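Local coordinates for diguanylate cyclase TpbB (Pseudomonas aeruginosa, PDB 4IOB), which catalyses the condensation of two GTP molecules into the second messenger cyclic di-GMP, as part of a signalling system important for biofilm formation and persistence, at residues 29-34 and 119-124; 66-71 and 83-88. All blocks are in the same frame, centred on the assembly; numbering follows the deposited sequence.

Contact 1: residues 29-34 and 119-124; sequences AVLFID and LTIGIA
Phe32 faces Gly122 across the strand pair, CB being the side-chain atom that comes near, 3.8 Å from Gly122 O, while the flat ring leans off 119-124. Val30 CG1, from the same strand, comes to the CD2/CE2 edge of that ring, 4.1 Å from Phe32 CD2, and the phenylalanine side chain packs on Ala140 of helix 133-150. Val30, Asp34, Thr120 and Ala124 share this face of the sheet, with Asp34 and Thr120 also under that helix. Leu31, Ile33, Ile121 and Ile123 line the other face, where helix 89-102 covers Ile121 and Ile123. Along the facing edges the backbones make an antiparallel ladder. Val30 and Ala124 exchange two hydrogen bonds, both 2.8 Å from N to O, and Asp34 and Thr120 form a second such pair, with Asp34 N 2.7 Å from Thr120 O. Phe32 N donates to Gly122 O, the return bond being less sure. Strand 27-35 is the central strand of the GGDEF domain's five-stranded sheet and 119-126 its neighbour; Asp34, at one end, lies beside the magnesium ligand Asp77 and close to Glu78, a gathering of acids consistent with a cation site.

On the face of Leu31 and Ile33, Leu31 and Ile123 run side by side, CD1 of the leucine 3.6 Å from CG2 of the isoleucine. The same leucine slants across Ile121, CB to CG2 at 3.9 Å. Ile33 uses both branches: CG1, set beside the backbone N (chi1 -45°), lies alongside CG1 of Ile121 at 4.0 Å, whereas CG2, on the far side from that N, nestles against CD2, CB and CD1 of Leu119. On the face of Phe32, Thr120 turns OG1 away from Asp34 to hydrogen-bond with Asp36 and with Gly153 N, tying this strand to the loop after helix 133-150.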
# COMPACT_ATOMS: atom_id res chain seq x y z
N ALA A 29 -11.15 -0.06 3.63
CA ALA A 29 -9.86 -0.50 4.14
C ALA A 29 -8.74 0.42 3.71
O ALA A 29 -8.79 1.03 2.64
CB ALA A 29 -9.58 -1.93 3.69
N VAL A 30 -7.72 0.53 4.55
CA VAL A 30 -6.51 1.27 4.22
C VAL A 30 -5.33 0.31 4.23
O VAL A 30 -5.04 -0.33 5.24
CB VAL A 30 -6.25 2.41 5.22
CG1 VAL A 30 -4.86 2.99 5.01
CG2 VAL A 30 -7.31 3.48 5.10
N LEU A 31 -4.66 0.21 3.09
CA LEU A 31 -3.49 -0.65 2.96
C LEU A 31 -2.22 0.19 2.88
O LEU A 31 -2.17 1.18 2.15
CB LEU A 31 -3.59 -1.53 1.72
CG LEU A 31 -4.45 -2.79 1.77
CD1 LEU A 31 -5.87 -2.48 2.22
CD2 LEU A 31 -4.44 -3.46 0.40
N PHE A 32 -1.20 -0.22 3.62
CA PHE A 32 0.11 0.41 3.57
C PHE A 32 1.09 -0.53 2.90
O PHE A 32 1.22 -1.68 3.30
CB PHE A 32 0.61 0.70 4.98
CG PHE A 32 0.41 2.11 5.42
CD1 PHE A 32 1.51 2.93 5.64
CD2 PHE A 32 -0.86 2.63 5.61
CE1 PHE A 32 1.34 4.24 6.05
CE2 PHE A 32 -1.03 3.93 6.02
CZ PHE A 32 0.07 4.74 6.24
N ILE A 33 1.80 -0.03 1.89
CA ILE A 33 2.75 -0.87 1.17
C ILE A 33 4.17 -0.33 1.31
O ILE A 33 4.43 0.83 0.99
CB ILE A 33 2.37 -0.98 -0.32
CG1 ILE A 33 0.87 -1.23 -0.46
CG2 ILE A 33 3.18 -2.07 -0.99
CD1 ILE A 33 0.40 -1.39 -1.89
N ASP A 34 5.08 -1.17 1.79
CA ASP A 34 6.48 -0.77 1.90
C ASP A 34 7.34 -1.68 1.03
O ASP A 34 7.43 -2.89 1.27
CB ASP A 34 6.96 -0.83 3.35
CG ASP A 34 8.25 -0.07 3.57
OD1 ASP A 34 9.33 -0.68 3.49
OD2 ASP A 34 8.18 1.16 3.82
N LEU A 119 6.80 -6.72 -1.58
CA LEU A 119 5.98 -5.68 -0.98
C LEU A 119 5.42 -6.11 0.37
O LEU A 119 4.77 -7.15 0.48
CB LEU A 119 4.84 -5.29 -1.93
CG LEU A 119 5.23 -4.46 -3.16
CD1 LEU A 119 4.00 -4.15 -4.00
CD2 LEU A 119 5.93 -3.18 -2.74
N THR A 120 5.69 -5.31 1.39
CA THR A 120 5.13 -5.55 2.71
C THR A 120 3.92 -4.66 2.92
O THR A 120 4.01 -3.43 2.80
CB THR A 120 6.17 -5.27 3.82
OG1 THR A 120 7.31 -6.12 3.63
CG2 THR A 120 5.57 -5.54 5.19
N ILE A 121 2.78 -5.27 3.24
CA ILE A 121 1.53 -4.53 3.35
C ILE A 121 0.89 -4.66 4.73
O ILE A 121 0.80 -5.75 5.29
CB ILE A 121 0.51 -4.98 2.28
CG1 ILE A 121 1.15 -4.94 0.89
CG2 ILE A 121 -0.73 -4.10 2.33
CD1 ILE A 121 0.24 -5.45 -0.21
N GLY A 122 0.44 -3.53 5.27
CA GLY A 122 -0.29 -3.50 6.53
C GLY A 122 -1.72 -3.05 6.31
O GLY A 122 -1.96 -1.93 5.86
N ILE A 123 -2.67 -3.93 6.62
CA ILE A 123 -4.07 -3.67 6.31
C ILE A 123 -4.89 -3.25 7.53
O ILE A 123 -4.99 -3.99 8.50
CB ILE A 123 -4.72 -4.91 5.67
CG1 ILE A 123 -3.86 -5.43 4.52
CG2 ILE A 123 -6.13 -4.58 5.19
CD1 ILE A 123 -4.35 -6.73 3.92
N ALA A 124 -5.47 -2.06 7.45
CA ALA A 124 -6.35 -1.56 8.50
C ALA A 124 -7.78 -1.48 7.98
O ALA A 124 -8.01 -1.04 6.86
CB ALA A 124 -5.88 -0.20 8.99

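Contact 2: residues 66-71 and 83-88; sequences RESDLV and LAPLAS
This is a small, partly buried contact at the open end of a beta hairpin, where the turn leading into strand 70-75 meets the tail of strand 78-86 just before the chain bends at Pro85. One hydrogen bond, from a side chain to a backbone carbonyl, joins the segments. Ser68 OG donates to Ala84 O at 2.7 Å, arriving in the carbonyl plane with a C=O...OG angle of 148°. With its hydroxyl set opposite the backbone N (chi1 175°), Ser68 reaches over the gap to the facing strand, and OG also brushes CD of Pro85 at 3.8 Å. The peptide carrying that carbonyl is the cis bond between Ala84 and Pro85, so the serine grips the chain right at its corner.

Deeper in, Asp69 lies opposite Leu83. The leucine starts out directed away from 66-71, but its CD2 methyl comes back to the carboxylate, 3.5 Å from Asp69 OD2 and 3.6 Å from CG, and the two side chains slant past each other. CD2 being a methyl, this is van der Waals contact; OD2 has its polar partner in its own turn, where Arg66 N donates to it at 2.9 Å, coming in from above the carboxylate plane. That bond joins the side chain of Asp69 to the start of the type I turn from Arg66 to Asp69. OD1, at 4.0 Å from Ala84 N, makes no bond to it.

Leu83 reaches further into the core, touching Ala29 and Leu31 of strand 27-35 and Ala92 and Ile95 of helix 89-102. Just past Asp69, Leu70 pairs through its backbone with Leu82, where the regular ladder begins. The arrangement is that of the GGDEF beta hairpin, whose far end bears the signature, with Asp77 in the turn and Glu78 and Phe79 opening the return strand.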
# COMPACT_ATOMS: atom_id res chain seq x y z
N ARG A 66 -9.39 -1.42 -8.50
CA ARG A 66 -10.62 -1.01 -9.16
C ARG A 66 -10.62 0.50 -9.31
O ARG A 66 -10.14 1.22 -8.44
CB ARG A 66 -11.83 -1.46 -8.34
CG ARG A 66 -11.86 -2.95 -8.04
CD ARG A 66 -12.92 -3.28 -7.00
N GLU A 67 -11.17 0.99 -10.41
CA GLU A 67 -11.20 2.42 -10.69
C GLU A 67 -11.72 3.22 -9.49
O GLU A 67 -11.53 4.43 -9.42
CB GLU A 67 -12.04 2.71 -11.93
CG GLU A 67 -11.42 2.18 -13.22
CD GLU A 67 -12.39 2.23 -14.39
OE1 GLU A 67 -13.61 2.14 -14.16
OE2 GLU A 67 -11.92 2.37 -15.54
N SER A 68 -12.37 2.53 -8.56
CA SER A 68 -12.91 3.17 -7.37
C SER A 68 -11.84 3.32 -6.29
O SER A 68 -11.93 4.18 -5.42
CB SER A 68 -14.09 2.36 -6.82
OG SER A 68 -14.56 2.91 -5.60
N ASP A 69 -10.83 2.46 -6.35
CA ASP A 69 -9.75 2.47 -5.37
C ASP A 69 -8.78 3.62 -5.62
O ASP A 69 -8.78 4.21 -6.70
CB ASP A 69 -9.00 1.13 -5.40
CG ASP A 69 -9.94 -0.05 -5.23
OD1 ASP A 69 -11.04 0.14 -4.68
OD2 ASP A 69 -9.57 -1.17 -5.64
N LEU A 70 -7.96 3.93 -4.63
CA LEU A 70 -7.03 5.05 -4.72
C LEU A 70 -5.61 4.64 -4.34
O LEU A 70 -5.40 3.91 -3.38
CB LEU A 70 -7.50 6.20 -3.83
CG LEU A 70 -6.82 7.56 -4.04
CD1 LEU A 70 -7.23 8.53 -2.94
CD2 LEU A 70 -5.31 7.41 -4.08
N VAL A 71 -4.64 5.13 -5.11
CA VAL A 71 -3.23 4.87 -4.84
C VAL A 71 -2.46 6.18 -4.74
O VAL A 71 -2.48 6.99 -5.66
CB VAL A 71 -2.59 3.99 -5.93
CG1 VAL A 71 -1.11 3.80 -5.65
CG2 VAL A 71 -3.30 2.65 -6.02
N LEU A 83 -9.22 1.27 -0.25
CA LEU A 83 -10.16 0.29 -0.76
C LEU A 83 -11.58 0.61 -0.28
O LEU A 83 -12.00 0.17 0.80
CB LEU A 83 -9.76 -1.12 -0.33
CG LEU A 83 -8.41 -1.61 -0.86
CD1 LEU A 83 -8.16 -3.05 -0.44
CD2 LEU A 83 -8.36 -1.48 -2.38
N ALA A 84 -12.31 1.38 -1.08
CA ALA A 84 -13.67 1.76 -0.75
C ALA A 84 -14.54 1.80 -2.00
O ALA A 84 -14.13 2.32 -3.03
CB ALA A 84 -13.69 3.10 -0.04
N PRO A 85 -15.76 1.24 -1.91
CA PRO A 85 -16.24 0.60 -0.69
C PRO A 85 -15.91 -0.89 -0.67
O PRO A 85 -15.93 -1.54 -1.72
CB PRO A 85 -17.75 0.80 -0.78
CG PRO A 85 -18.04 0.82 -2.24
CD PRO A 85 -16.78 1.24 -2.96
N LEU A 86 -15.61 -1.42 0.51
CA LEU A 86 -15.33 -2.84 0.66
C LEU A 86 -16.55 -3.58 1.19
O LEU A 86 -17.28 -3.08 2.05
CB LEU A 86 -14.14 -3.07 1.59
CG LEU A 86 -12.75 -3.00 0.97
CD1 LEU A 86 -11.68 -3.27 2.01
CD2 LEU A 86 -12.63 -3.98 -0.19
N ALA A 87 -16.78 -4.78 0.67
CA ALA A 87 -17.90 -5.61 1.11
C ALA A 87 -17.49 -6.47 2.30
O ALA A 87 -18.34 -6.96 3.04
CB ALA A 87 -18.39 -6.48 -0.04
N SER A 88 -16.18 -6.66 2.47
CA SER A 88 -15.66 -7.46 3.57
C SER A 88 -14.14 -7.40 3.63
O SER A 88 -13.48 -6.97 2.68
CB SER A 88 -16.11 -8.92 3.43
OG SER A 88 -15.57 -9.50 2.25

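In the fold
Both contacts belong to one mixed sheet, with centres about 13 Å apart. Contact 1 pairs strands 27-35 and 119-126; contact 2 closes the open end of the neighbouring hairpin, 70-75 with 78-86. Along the chain, contact 2 is nested inside the long loop that contact 1 closes. Strands 27-35 and 78-86 are neighbours in the sheet and join the two contacts: Ala29 O probably accepts a hydrogen bond from Leu83 N, and Leu31 CD1 packs on Leu83 CD1 at 3.6 Å. The hairpin's turn, with the magnesium ligand Asp77, thus comes beside Asp34 at the end of contact 1, whereas contact 2 lies at the hairpin's other end, away from the active site.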